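Local structure of putative fimbrium tip subunit Fim1C (Bacteroides ovatus, 4EPS) at residues Leu161-Leu166 against Lys215-Leu220; Cys239-Ala244 against Lys253-Asp258; Phe346-Thr351 against Asp406-Gln411; Asn477-Ile482 against Gly495-Asn500. The protein is probably a component of the tip of fimbriae, the filamentous cell-surface appendages that mediate cell adhesion and biofilm formation. All coordinates share one frame; numbering follows the deposited sequence. Where two conformers were deposited one is given.

Overall arrangement
The four contacts fall into two pairs on opposite sides of the chain's centre. Interactions 1 and 2 belong to the fimbrillin-like region, with centres about 10 Å apart. They meet where strands 148-174 and 251-256 run side by side: Val163 O lies 2.7 Å from Phe255 N, a probable hydrogen bond. Interactions 3 and 4 also have centres about 10 Å apart. Probable hydrogen bonds join them, Phe346 N to Lys498 O at 2.9 Å and Leu350 O to Asn477 ND2 at 2.8 Å. The pairs do not touch, and the nearest atoms of interactions 1 and 3 are about 26 Å apart. Glycerol bound near interactions 1, 3 and 4 probably came from the crystallisation liquor.

Interaction 1. Residues Leu161-Leu166 against Lys215-Leu220; sequences LVVVKL and KDEYRL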
loop_
_atom_site.group_PDB
_atom_site.type_symbol
_atom_site.label_atom_id
_atom_site.label_comp_id
_atom_site.label_asym_id
_atom_site.label_seq_id
_atom_site.Cartn_x
_atom_site.Cartn_y
_atom_site.Cartn_z
ATOM N N LEU A 161 -25.207 -0.273 32.699
ATOM C CA LEU A 161 -24.365 0.598 31.881
ATOM C C LEU A 161 -24.577 0.401 30.389
ATOM O O LEU A 161 -24.514 -0.724 29.888
ATOM C CB LEU A 161 -22.887 0.337 32.235
ATOM C CG LEU A 161 -21.837 1.215 31.514
ATOM C CD1 LEU A 161 -21.961 2.704 31.969
ATOM C CD2 LEU A 161 -20.459 0.686 31.760
ATOM N N VAL A 162 -24.789 1.514 29.678
ATOM C CA VAL A 162 -24.863 1.525 28.221
ATOM C C VAL A 162 -23.451 1.883 27.726
ATOM O O VAL A 162 -22.879 2.880 28.179
ATOM C CB VAL A 162 -25.943 2.518 27.674
ATOM C CG1 VAL A 162 -25.726 2.856 26.179
ATOM C CG2 VAL A 162 -27.350 1.971 27.884
ATOM N N VAL A 163 -22.919 1.118 26.776
ATOM C CA VAL A 163 -21.624 1.437 26.147
ATOM C C VAL A 163 -21.897 1.574 24.643
ATOM O O VAL A 163 -22.515 0.669 24.075
ATOM C CB VAL A 163 -20.505 0.399 26.444
ATOM C CG1 VAL A 163 -19.199 0.793 25.729
ATOM C CG2 VAL A 163 -20.268 0.276 27.965
ATOM N N VAL A 164 -21.492 2.704 24.022
ATOM C CA VAL A 164 -21.707 2.919 22.586
ATOM C C VAL A 164 -20.344 3.029 21.894
ATOM O O VAL A 164 -19.527 3.862 22.275
ATOM C CB VAL A 164 -22.595 4.157 22.250
ATOM C CG1 VAL A 164 -22.903 4.214 20.747
ATOM C CG2 VAL A 164 -23.880 4.182 23.077
ATOM N N LYS A 165 -20.132 2.213 20.850
ATOM C CA LYS A 165 -18.926 2.263 20.022
ATOM C C LYS A 165 -19.327 2.718 18.616
ATOM O O LYS A 165 -19.885 1.929 17.845
ATOM C CB LYS A 165 -18.234 0.875 19.989
ATOM C CG LYS A 165 -16.893 0.871 19.246
ATOM C CD LYS A 165 -15.835 1.587 20.045
ATOM C CE LYS A 165 -14.476 1.432 19.414
ATOM N NZ LYS A 165 -13.526 2.354 20.065
ATOM N N LEU A 166 -19.059 3.991 18.281
ATOM C CA LEU A 166 -19.393 4.493 16.951
ATOM C C LEU A 166 -18.313 4.034 15.925
ATOM O O LEU A 166 -17.221 3.638 16.333
ATOM C CB LEU A 166 -19.535 6.022 16.958
ATOM C CG LEU A 166 -20.676 6.594 17.843
ATOM C CD1 LEU A 166 -20.638 8.124 17.794
ATOM C CD2 LEU A 166 -22.042 6.043 17.426
ATOM N N LYS A 215 -10.403 4.867 24.879
ATOM C CA LYS A 215 -11.037 3.728 24.196
ATOM C C LYS A 215 -11.910 4.160 23.009
ATOM O O LYS A 215 -12.334 3.296 22.238
ATOM C CB LYS A 215 -11.909 2.922 25.178
ATOM C CG LYS A 215 -11.132 2.195 26.268
ATOM C CD LYS A 215 -12.051 1.387 27.191
ATOM C CE LYS A 215 -12.406 0.031 26.634
ATOM N NZ LYS A 215 -13.640 -0.519 27.253
ATOM N N ASP A 216 -12.203 5.484 22.873
ATOM C CA ASP A 216 -13.088 6.066 21.848
ATOM C C ASP A 216 -14.497 5.428 21.948
ATOM O O ASP A 216 -15.007 4.835 20.983
ATOM C CB ASP A 216 -12.526 5.948 20.409
ATOM C CG ASP A 216 -13.434 6.580 19.364
ATOM O OD1 ASP A 216 -14.111 7.589 19.688
ATOM O OD2 ASP A 216 -13.536 6.022 18.249
ATOM N N GLU A 217 -15.124 5.562 23.117
ATOM C CA GLU A 217 -16.458 4.992 23.293
ATOM C C GLU A 217 -17.203 5.849 24.299
ATOM O O GLU A 217 -16.569 6.575 25.093
ATOM C CB GLU A 217 -16.394 3.489 23.709
ATOM C CG GLU A 217 -15.881 3.234 25.104
ATOM C CD GLU A 217 -15.690 1.785 25.515
ATOM O OE1 GLU A 217 -15.692 0.888 24.642
ATOM O OE2 GLU A 217 -15.510 1.556 26.731
ATOM N N TYR A 218 -18.542 5.789 24.247
ATOM C CA TYR A 218 -19.407 6.560 25.142
ATOM C C TYR A 218 -20.027 5.639 26.154
ATOM O O TYR A 218 -20.427 4.530 25.782
ATOM C CB TYR A 218 -20.522 7.279 24.368
ATOM C CG TYR A 218 -20.007 8.300 23.377
ATOM C CD1 TYR A 218 -19.549 7.908 22.120
ATOM C CD2 TYR A 218 -19.933 9.654 23.711
ATOM C CE1 TYR A 218 -19.085 8.848 21.194
ATOM C CE2 TYR A 218 -19.464 10.600 22.791
ATOM C CZ TYR A 218 -19.044 10.188 21.538
ATOM O OH TYR A 218 -18.553 11.093 20.631
ATOM N N ARG A 219 -20.116 6.086 27.408
ATOM C CA ARG A 219 -20.680 5.292 28.517
ATOM C C ARG A 219 -21.749 6.079 29.219
ATOM O O ARG A 219 -21.610 7.284 29.417
ATOM C CB ARG A 219 -19.572 4.853 29.502
ATOM C CG ARG A 219 -18.545 3.950 28.811
ATOM C CD ARG A 219 -17.745 3.074 29.753
ATOM N NE ARG A 219 -16.700 3.806 30.471
ATOM C CZ ARG A 219 -15.440 3.941 30.064
ATOM N NH1 ARG A 219 -15.044 3.415 28.901
ATOM N NH2 ARG A 219 -14.572 4.616 30.799
ATOM N N LEU A 220 -22.846 5.413 29.574
ATOM C CA LEU A 220 -23.951 6.074 30.240
ATOM C C LEU A 220 -24.572 5.140 31.252
ATOM O O LEU A 220 -25.063 4.080 30.864
ATOM C CB LEU A 220 -25.011 6.497 29.192
ATOM C CG LEU A 220 -26.235 7.235 29.731
ATOM C CD1 LEU A 220 -25.868 8.695 30.080
ATOM C CD2 LEU A 220 -27.329 7.247 28.690
HETATM O O HOH W 1 -17.309 5.696 19.747
HETATM O O HOH W 2 -14.829 3.753 17.512
#
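Val162 and Leu220 exchange two backbone hydrogen bonds, and so do Val164 and Tyr218. Val162 N reaches Leu220 O at 2.8 Å, with a nearly straight N-H...O angle of 173°. In the second pair, Val164 N is 2.8 Å from Tyr218 O. Val163 and Arg219 form the non-hydrogen-bonded pair between them. Val163 takes its backbone bonds from strand 251-256 instead. At the end of its strand, Lys165 is bent at chi2 (72°), which carries its ammonium group to the other segment. NZ donates to Asp216 O at 3.0 Å from above the carbonyl plane, and it also binds a glycerol. Asp216 O also accepts from a water, which itself accepts from Leu166 N. A second water donates to Leu166 O and Asp216 OD2, while OD1 is hydrogen-bonded to the Tyr211 hydroxyl. Glu217 packs its carboxylate against Val163, with CD 3.7 Å from CG1. Glu217 OE2 is gripped by Lys215 NZ at 2.8 Å and by Arg219 NH1 at 2.9 Å; OE1 bridges to Arg254, and Arg219 also bridges to Asp212. This is an antiparallel strand pair of the fimbrillin-like region; beside it, Asp216 and Glu217 face Asp212 in a G1 beta bulge.

Interaction 2. Residues Cys239-Ala244 against Lys253-Asp258; sequences CTLDTA and KRFVVD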
loop_
_atom_site.group_PDB
_atom_site.type_symbol
_atom_site.label_atom_id
_atom_site.label_comp_id
_atom_site.label_asym_id
_atom_site.label_seq_id
_atom_site.Cartn_x
_atom_site.Cartn_y
_atom_site.Cartn_z
ATOM N N CYS A 239 -28.818 5.958 14.459
ATOM C CA CYS A 239 -28.939 4.617 14.968
ATOM C C CYS A 239 -29.906 4.637 16.141
ATOM O O CYS A 239 -30.098 5.679 16.767
ATOM C CB CYS A 239 -27.573 4.059 15.363
ATOM S SG CYS A 239 -26.716 5.018 16.630
ATOM N N THR A 240 -30.554 3.517 16.381
ATOM C CA THR A 240 -31.432 3.365 17.523
ATOM C C THR A 240 -30.815 2.300 18.376
ATOM O O THR A 240 -30.609 1.178 17.896
ATOM C CB THR A 240 -32.883 3.036 17.122
ATOM O OG1 THR A 240 -33.434 4.142 16.420
ATOM C CG2 THR A 240 -33.774 2.726 18.323
ATOM N N LEU A 241 -30.582 2.634 19.653
ATOM C CA LEU A 241 -30.063 1.703 20.638
ATOM C C LEU A 241 -31.218 1.300 21.527
ATOM O O LEU A 241 -31.697 2.109 22.324
ATOM C CB LEU A 241 -28.915 2.337 21.431
ATOM C CG LEU A 241 -27.906 3.093 20.531
ATOM C CD1 LEU A 241 -26.977 3.937 21.343
ATOM C CD2 LEU A 241 -27.198 2.146 19.562
ATOM N N ASP A 242 -31.723 0.086 21.306
ATOM C CA ASP A 242 -32.820 -0.471 22.078
ATOM C C ASP A 242 -32.251 -1.030 23.372
ATOM O O ASP A 242 -31.580 -2.064 23.342
ATOM C CB ASP A 242 -33.552 -1.548 21.254
ATOM C CG ASP A 242 -34.283 -0.947 20.056
ATOM O OD1 ASP A 242 -35.351 -0.332 20.258
ATOM O OD2 ASP A 242 -33.753 -1.041 18.928
ATOM N N THR A 243 -32.454 -0.329 24.499
ATOM C CA THR A 243 -31.914 -0.804 25.789
ATOM C C THR A 243 -32.874 -1.803 26.470
ATOM O O THR A 243 -32.479 -2.479 27.424
ATOM C CB THR A 243 -31.590 0.363 26.753
ATOM O OG1 THR A 243 -32.800 0.892 27.305
ATOM C CG2 THR A 243 -30.737 1.466 26.096
ATOM N N ALA A 244 -34.129 -1.874 26.018
ATOM C CA ALA A 244 -35.117 -2.783 26.637
ATOM C C ALA A 244 -34.561 -4.201 26.761
ATOM O O ALA A 244 -33.986 -4.717 25.808
ATOM C CB ALA A 244 -36.405 -2.793 25.822
ATOM N N LYS A 253 -24.170 -3.296 28.463
ATOM C CA LYS A 253 -24.546 -3.694 27.118
ATOM C C LYS A 253 -23.765 -2.784 26.186
ATOM O O LYS A 253 -23.911 -1.556 26.277
ATOM C CB LYS A 253 -26.068 -3.578 26.913
ATOM C CG LYS A 253 -26.528 -3.662 25.440
ATOM C CD LYS A 253 -26.178 -4.955 24.721
ATOM C CE LYS A 253 -26.440 -4.786 23.239
ATOM N NZ LYS A 253 -25.963 -5.950 22.438
ATOM N N ARG A 254 -22.943 -3.374 25.315
ATOM C CA ARG A 254 -22.165 -2.597 24.354
ATOM C C ARG A 254 -22.843 -2.628 22.991
ATOM O O ARG A 254 -23.088 -3.700 22.440
ATOM C CB ARG A 254 -20.710 -3.085 24.253
ATOM C CG ARG A 254 -19.879 -2.270 23.251
ATOM C CD ARG A 254 -18.441 -2.759 23.150
ATOM N NE ARG A 254 -17.533 -2.029 24.042
ATOM C CZ ARG A 254 -16.902 -2.564 25.086
ATOM N NH1 ARG A 254 -17.068 -3.848 25.385
ATOM N NH2 ARG A 254 -16.095 -1.824 25.832
ATOM N N PHE A 255 -23.151 -1.450 22.462
ATOM C CA PHE A 255 -23.756 -1.314 21.134
ATOM C C PHE A 255 -22.647 -0.935 20.156
ATOM O O PHE A 255 -22.085 0.153 20.283
ATOM C CB PHE A 255 -24.840 -0.240 21.134
ATOM C CG PHE A 255 -26.029 -0.550 22.008
ATOM C CD1 PHE A 255 -27.118 -1.264 21.504
ATOM C CD2 PHE A 255 -26.072 -0.115 23.330
ATOM C CE1 PHE A 255 -28.239 -1.525 22.300
ATOM C CE2 PHE A 255 -27.206 -0.367 24.128
ATOM C CZ PHE A 255 -28.278 -1.071 23.606
ATOM N N VAL A 256 -22.323 -1.824 19.209
ATOM C CA VAL A 256 -21.285 -1.547 18.189
ATOM C C VAL A 256 -22.022 -1.046 16.938
ATOM O O VAL A 256 -22.814 -1.771 16.349
ATOM C CB VAL A 256 -20.380 -2.775 17.915
ATOM C CG1 VAL A 256 -19.368 -2.482 16.789
ATOM C CG2 VAL A 256 -19.651 -3.207 19.200
ATOM N N VAL A 257 -21.800 0.217 16.583
ATOM C CA VAL A 257 -22.526 0.843 15.483
ATOM C C VAL A 257 -21.706 0.759 14.196
ATOM O O VAL A 257 -20.553 1.179 14.163
ATOM C CB VAL A 257 -22.888 2.318 15.833
ATOM C CG1 VAL A 257 -23.620 3.010 14.671
ATOM C CG2 VAL A 257 -23.717 2.386 17.135
ATOM N N ASP A 258 -22.329 0.233 13.143
ATOM C CA ASP A 258 -21.744 0.119 11.799
ATOM C C ASP A 258 -20.268 -0.400 11.813
ATOM O O ASP A 258 -19.395 0.181 11.180
ATOM C CB ASP A 258 -21.851 1.476 11.046
ATOM C CG ASP A 258 -21.548 1.365 9.540
ATOM O OD1 ASP A 258 -21.827 0.294 8.952
ATOM O OD2 ASP A 258 -20.981 2.321 8.978
#
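Leu241 and Phe255 come closest in the backbone, their CA atoms 7.0 Å apart, while Cys239 faces Val257 at 7.5 Å between CA atoms. The two segments run in opposite senses, but no hydrogen bond links them. Each has its backbone partners in another strand: Cys239 and Leu241 bond to strand 229-234, and Lys253 and Phe255 to strand 148-174. Side chains fill most of the gap. They pack between two strands of a curled beta structure, consistent with the sandwich architecture of the transthyretin clan to which the fimbrillin-like family belongs. Phe255 makes the largest share of the contact. With CG anti to the carbonyl carbon (chi1 -64°), its ring is carried toward the other strand and turns one face to Leu241. Leu241 CB sits over the middle of the ring, 3.9 Å from the centroid, in a CH-pi contact only 4° off the normal. One branch of the same leucine continues over the root of the ring, with CD2 3.7 Å from Phe255 CB. The aliphatic chain of Lys253 covers the opposite face. At the far edge, near the ring plane, Asp242 O lies 3.5 Å from Phe255 CZ. That carbonyl also accepts from Lys246 NZ. Farther along, Cys239 SG touches Val257 CG2 at 4.0 Å. The isopropyl group of Val257 also meets Tyr234 and Leu166, while Leu241 reaches Val164.

Interaction 3. Residues Phe346-Thr351 against Asp406-Gln411; sequences FSPALT and DFECFQ
The rings of Phe346 and Phe407 each receive one residue of the other segment on a face. Over the Phe346 ring lies Cys409. Its CB is 3.8 Å from the ring centroid, in a CH-pi contact. Its sulfur covers the same face, SG standing 3.9 Å from the centroid of Phe346, a sulfur-aromatic contact. SG lies between the backbone N and the carbonyl carbon of its own residue (chi1 63°), which keeps CB and SG both above the ring. The Phe407 ring is covered in turn by Ser347, whose CB is 3.7 Å from its centroid and 14° off the normal. Pro348 and Leu350 meet that ring obliquely. Pro348 CD comes to 3.5 Å from Phe407 CD1, and Leu350 CD2 touches CZ from the far end. One backbone bond ties the segments together: Cys409 N donates to Phe346 O at 2.9 Å. The hydroxyl of Ser347 turns back to its own segment and donates to Pro348 O. Glu408 is bent at chi2 and folds its carboxylate over the backbone of Ser347, OE1 lying 3.4 Å from Ser347 CA. A water donates to Glu408 OE2 and, weakly, to Ser347 O. The contact sets the loop between strand 342-344 and helix 354-359 against the first turn of helix 408-419. Helix 389-403 also packs here, through Leu396 on Cys409 and Tyr399 on Leu350. Tyr504 of strand 502-509 touches both Phe346 and Cys409, and Trp470 meets the Phe346 ring.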
loop_
_atom_site.group_PDB
_atom_site.type_symbol
_atom_site.label_atom_id
_atom_site.label_comp_id
_atom_site.label_asym_id
_atom_site.label_seq_id
_atom_site.Cartn_x
_atom_site.Cartn_y
_atom_site.Cartn_z
ATOM N N PHE A 346 -5.446 42.363 8.439
ATOM C CA PHE A 346 -4.836 41.393 9.339
ATOM C C PHE A 346 -4.953 41.857 10.765
ATOM O O PHE A 346 -5.405 41.105 11.626
ATOM C CB PHE A 346 -3.358 41.140 8.966
ATOM C CG PHE A 346 -2.733 40.000 9.737
ATOM C CD1 PHE A 346 -2.792 38.700 9.257
ATOM C CD2 PHE A 346 -2.060 40.236 10.933
ATOM C CE1 PHE A 346 -2.213 37.648 9.977
ATOM C CE2 PHE A 346 -1.523 39.175 11.669
ATOM C CZ PHE A 346 -1.600 37.898 11.183
ATOM N N SER A 347 -4.492 43.080 11.030
ATOM C CA SER A 347 -4.506 43.660 12.367
ATOM C C SER A 347 -4.377 45.156 12.259
ATOM O O SER A 347 -4.026 45.649 11.180
ATOM C CB SER A 347 -3.345 43.102 13.196
ATOM O OG SER A 347 -2.115 43.735 12.881
ATOM N N PRO A 348 -4.565 45.929 13.348
ATOM C CA PRO A 348 -4.237 47.356 13.245
ATOM C C PRO A 348 -2.709 47.519 13.171
ATOM O O PRO A 348 -1.983 46.573 13.487
ATOM C CB PRO A 348 -4.811 47.958 14.535
ATOM C CG PRO A 348 -4.982 46.853 15.476
ATOM C CD PRO A 348 -4.937 45.544 14.730
ATOM N N ALA A 349 -2.220 48.689 12.739
ATOM C CA ALA A 349 -0.774 48.974 12.767
ATOM C C ALA A 349 -0.386 49.116 14.237
ATOM O O ALA A 349 -1.165 49.674 15.009
ATOM C CB ALA A 349 -0.469 50.248 11.993
ATOM N N LEU A 350 0.732 48.518 14.659
ATOM C CA LEU A 350 1.113 48.542 16.076
ATOM C C LEU A 350 2.217 49.546 16.335
ATOM O O LEU A 350 2.978 49.857 15.426
ATOM C CB LEU A 350 1.587 47.148 16.521
ATOM C CG LEU A 350 0.633 45.949 16.306
ATOM C CD1 LEU A 350 1.322 44.654 16.678
ATOM C CD2 LEU A 350 -0.649 46.091 17.147
ATOM N N THR A 351 2.332 50.019 17.587
ATOM C CA THR A 351 3.419 50.917 17.987
ATOM C C THR A 351 4.646 50.036 18.209
ATOM O O THR A 351 5.716 50.305 17.673
ATOM C CB THR A 351 3.018 51.728 19.242
ATOM O OG1 THR A 351 1.868 52.518 18.943
ATOM C CG2 THR A 351 4.139 52.617 19.738
ATOM N N ASP A 406 -8.556 42.677 19.469
ATOM C CA ASP A 406 -9.326 41.854 18.540
ATOM C C ASP A 406 -8.865 42.061 17.102
ATOM O O ASP A 406 -9.506 42.796 16.335
ATOM C CB ASP A 406 -10.835 42.148 18.682
ATOM C CG ASP A 406 -11.403 41.831 20.059
ATOM O OD1 ASP A 406 -11.206 40.681 20.540
ATOM O OD2 ASP A 406 -12.062 42.721 20.648
ATOM N N PHE A 407 -7.741 41.412 16.742
ATOM C CA PHE A 407 -7.179 41.478 15.386
ATOM C C PHE A 407 -8.142 40.845 14.395
ATOM O O PHE A 407 -8.750 39.807 14.718
ATOM C CB PHE A 407 -5.834 40.733 15.326
ATOM C CG PHE A 407 -4.636 41.321 16.037
ATOM C CD1 PHE A 407 -4.696 42.586 16.620
ATOM C CD2 PHE A 407 -3.425 40.640 16.065
ATOM C CE1 PHE A 407 -3.573 43.141 17.242
ATOM C CE2 PHE A 407 -2.308 41.191 16.695
ATOM C CZ PHE A 407 -2.384 42.445 17.262
ATOM N N GLU A 408 -8.258 41.430 13.191
ATOM C CA GLU A 408 -9.139 40.887 12.147
ATOM C C GLU A 408 -8.772 39.439 11.779
ATOM O O GLU A 408 -9.677 38.654 11.498
ATOM C CB GLU A 408 -9.128 41.774 10.893
ATOM C CG GLU A 408 -9.712 43.165 11.126
ATOM C CD GLU A 408 -8.745 44.274 11.528
ATOM O OE1 GLU A 408 -7.850 44.032 12.371
ATOM O OE2 GLU A 408 -8.923 45.411 11.031
ATOM N N CYS A 409 -7.470 39.061 11.820
ATOM C CA CYS A 409 -7.054 37.679 11.479
ATOM C C CYS A 409 -7.735 36.624 12.380
ATOM O O CYS A 409 -8.030 35.530 11.898
ATOM C CB CYS A 409 -5.539 37.535 11.509
ATOM S SG CYS A 409 -4.802 37.811 13.135
ATOM N N PHE A 410 -8.027 36.965 13.657
ATOM C CA PHE A 410 -8.728 36.055 14.572
ATOM C C PHE A 410 -10.180 35.822 14.151
ATOM O O PHE A 410 -10.707 34.728 14.404
ATOM C CB PHE A 410 -8.724 36.595 16.012
ATOM C CG PHE A 410 -7.367 36.775 16.651
ATOM C CD1 PHE A 410 -6.404 35.774 16.575
ATOM C CD2 PHE A 410 -7.088 37.904 17.415
ATOM C CE1 PHE A 410 -5.158 35.937 17.186
ATOM C CE2 PHE A 410 -5.852 38.052 18.045
ATOM C CZ PHE A 410 -4.897 37.072 17.926
ATOM N N GLN A 411 -10.824 36.847 13.536
ATOM C CA GLN A 411 -12.217 36.738 13.085
ATOM C C GLN A 411 -12.304 35.829 11.870
ATOM O O GLN A 411 -13.220 35.009 11.796
ATOM C CB GLN A 411 -12.848 38.115 12.778
ATOM C CG GLN A 411 -14.357 38.068 12.448
ATOM C CD GLN A 411 -15.189 37.285 13.452
ATOM O OE1 GLN A 411 -15.425 37.729 14.585
ATOM N NE2 GLN A 411 -15.639 36.094 13.064
HETATM O O HOH W 3 -6.611 46.627 10.476
#

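Interaction 4. Residues Asn477-Ile482 against Gly495-Asn500; sequences NKNMYI and GGVKTN
Lys498 stretches its side chain across the end of Met480, a selenomethionine. The two chains cross at about a right angle, with Lys498 CE 3.7 Å from Met480 SE. The lysine is extended beyond CG, and its methylenes run on over the backbone carbonyls of Lys478 and Asn477. NZ donates to Asn477 O at 3.0 Å, from well above the carbonyl plane. Its charge is met by Glu474 in a salt bridge. The backbone of the same lysine is held too, Lys498 N donating to Lys478 O at 2.8 Å and 174°. Asn479 and Val497 share the other face of the sheet. The amide oxygen OD1 of Asn479 packs 3.6 Å from Val497 CG2, while ND2 donates to Thr494 O. Met480 and Gly496 are the hydrogen-bonded pair. Met480 N reaches Gly496 O at 2.7 Å, whereas the return bond from Gly496 N is weak, with an angle of 126°. Ile482 packs closely on Gly496, its CG2 3.7 Å from the glycine CA. Gly496 is the centre of an inverse gamma turn, in which Val497 N donates to Gly495 O at 2.9 Å. A type I turn from Val497 to Asn500 follows at once. Together these mark the open end of the beta hairpin of strands 479-485 and 490-497, part of a three-stranded antiparallel sheet.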
loop_
_atom_site.group_PDB
_atom_site.type_symbol
_atom_site.label_atom_id
_atom_site.label_comp_id
_atom_site.label_asym_id
_atom_site.label_seq_id
_atom_site.Cartn_x
_atom_site.Cartn_y
_atom_site.Cartn_z
ATOM N N ASN A 477 6.463 46.477 12.974
ATOM C CA ASN A 477 5.232 46.853 13.692
ATOM C C ASN A 477 4.056 47.162 12.743
ATOM O O ASN A 477 2.906 46.979 13.127
ATOM C CB ASN A 477 5.511 48.055 14.617
ATOM C CG ASN A 477 5.975 49.309 13.910
ATOM O OD1 ASN A 477 6.759 49.271 12.965
ATOM N ND2 ASN A 477 5.490 50.454 14.352
ATOM N N LYS A 478 4.341 47.555 11.500
ATOM C CA LYS A 478 3.293 47.932 10.546
ATOM C C LYS A 478 2.977 46.887 9.487
ATOM O O LYS A 478 1.896 46.965 8.882
ATOM C CB LYS A 478 3.699 49.222 9.797
ATOM C CG LYS A 478 4.048 50.407 10.686
ATOM C CD LYS A 478 4.947 51.349 9.882
ATOM C CE LYS A 478 5.410 52.565 10.642
ATOM N NZ LYS A 478 6.364 53.380 9.836
ATOM N N ASN A 479 3.931 45.965 9.190
ATOM C CA ASN A 479 3.832 45.027 8.062
ATOM C C ASN A 479 4.017 43.573 8.404
ATOM O O ASN A 479 4.815 43.220 9.273
ATOM C CB ASN A 479 4.934 45.360 7.021
ATOM C CG ASN A 479 4.726 46.610 6.190
ATOM O OD1 ASN A 479 4.100 47.578 6.611
ATOM N ND2 ASN A 479 5.312 46.648 5.009
HETATM N N MSE A 480 3.331 42.719 7.634
HETATM C CA MSE A 480 3.494 41.274 7.619
HETATM C C MSE A 480 4.230 40.911 6.337
HETATM O O MSE A 480 4.245 41.690 5.391
HETATM C CB MSE A 480 2.110 40.537 7.612
HETATM C CG MSE A 480 1.186 40.886 8.778
HETATM SE SE MSE A 480 2.003 40.500 10.477
HETATM C CE MSE A 480 1.997 38.597 10.439
ATOM N N TYR A 481 4.785 39.710 6.272
ATOM C CA TYR A 481 5.253 39.154 5.007
ATOM C C TYR A 481 4.007 38.698 4.231
ATOM O O TYR A 481 3.068 38.131 4.829
ATOM C CB TYR A 481 6.185 37.950 5.242
ATOM C CG TYR A 481 7.604 38.357 5.563
ATOM C CD1 TYR A 481 7.940 38.867 6.813
ATOM C CD2 TYR A 481 8.621 38.213 4.621
ATOM C CE1 TYR A 481 9.254 39.225 7.119
ATOM C CE2 TYR A 481 9.947 38.524 4.932
ATOM C CZ TYR A 481 10.250 39.062 6.171
ATOM O OH TYR A 481 11.540 39.411 6.472
ATOM N N ILE A 482 3.986 38.953 2.922
ATOM C CA ILE A 482 2.884 38.545 2.037
ATOM C C ILE A 482 3.494 37.729 0.910
ATOM O O ILE A 482 4.624 38.008 0.480
ATOM C CB ILE A 482 2.074 39.780 1.524
ATOM C CG1 ILE A 482 3.040 40.949 1.073
ATOM C CG2 ILE A 482 1.044 40.216 2.608
ATOM C CD1 ILE A 482 2.366 42.141 0.208
ATOM N N GLY A 495 6.033 43.807 1.934
ATOM C CA GLY A 495 5.112 44.945 1.811
ATOM C C GLY A 495 3.699 44.790 2.360
ATOM O O GLY A 495 2.820 45.581 2.027
ATOM N N GLY A 496 3.478 43.811 3.227
ATOM C CA GLY A 496 2.142 43.516 3.736
ATOM C C GLY A 496 1.659 44.398 4.870
ATOM O O GLY A 496 1.481 43.905 5.982
ATOM N N VAL A 497 1.370 45.693 4.591
ATOM C CA VAL A 497 0.850 46.648 5.603
ATOM C C VAL A 497 -0.353 45.979 6.263
ATOM O O VAL A 497 -1.242 45.542 5.549
ATOM C CB VAL A 497 0.494 48.027 4.987
ATOM C CG1 VAL A 497 0.036 49.006 6.072
ATOM C CG2 VAL A 497 1.683 48.599 4.192
ATOM N N LYS A 498 -0.326 45.824 7.595
ATOM C CA LYS A 498 -1.306 45.067 8.395
ATOM C C LYS A 498 -2.763 45.519 8.170
ATOM O O LYS A 498 -3.676 44.707 8.323
ATOM C CB LYS A 498 -0.945 45.167 9.877
ATOM C CG LYS A 498 0.273 44.316 10.240
ATOM C CD LYS A 498 0.849 44.684 11.611
ATOM C CE LYS A 498 2.118 43.916 11.879
ATOM N NZ LYS A 498 2.519 43.985 13.307
ATOM N N THR A 499 -2.953 46.795 7.775
ATOM C CA THR A 499 -4.248 47.441 7.522
ATOM C C THR A 499 -4.640 47.363 6.031
ATOM O O THR A 499 -5.738 47.794 5.669
ATOM C CB THR A 499 -4.208 48.893 8.019
ATOM O OG1 THR A 499 -3.144 49.552 7.332
ATOM C CG2 THR A 499 -3.998 48.978 9.516
ATOM N N ASN A 500 -3.780 46.767 5.174
ATOM C CA ASN A 500 -4.138 46.541 3.775
ATOM C C ASN A 500 -5.075 45.321 3.689
ATOM O O ASN A 500 -5.333 44.689 4.703
ATOM C CB ASN A 500 -2.898 46.355 2.897
ATOM C CG ASN A 500 -2.279 47.651 2.454
ATOM O OD1 ASN A 500 -2.758 48.725 2.778
ATOM N ND2 ASN A 500 -1.215 47.574 1.707
#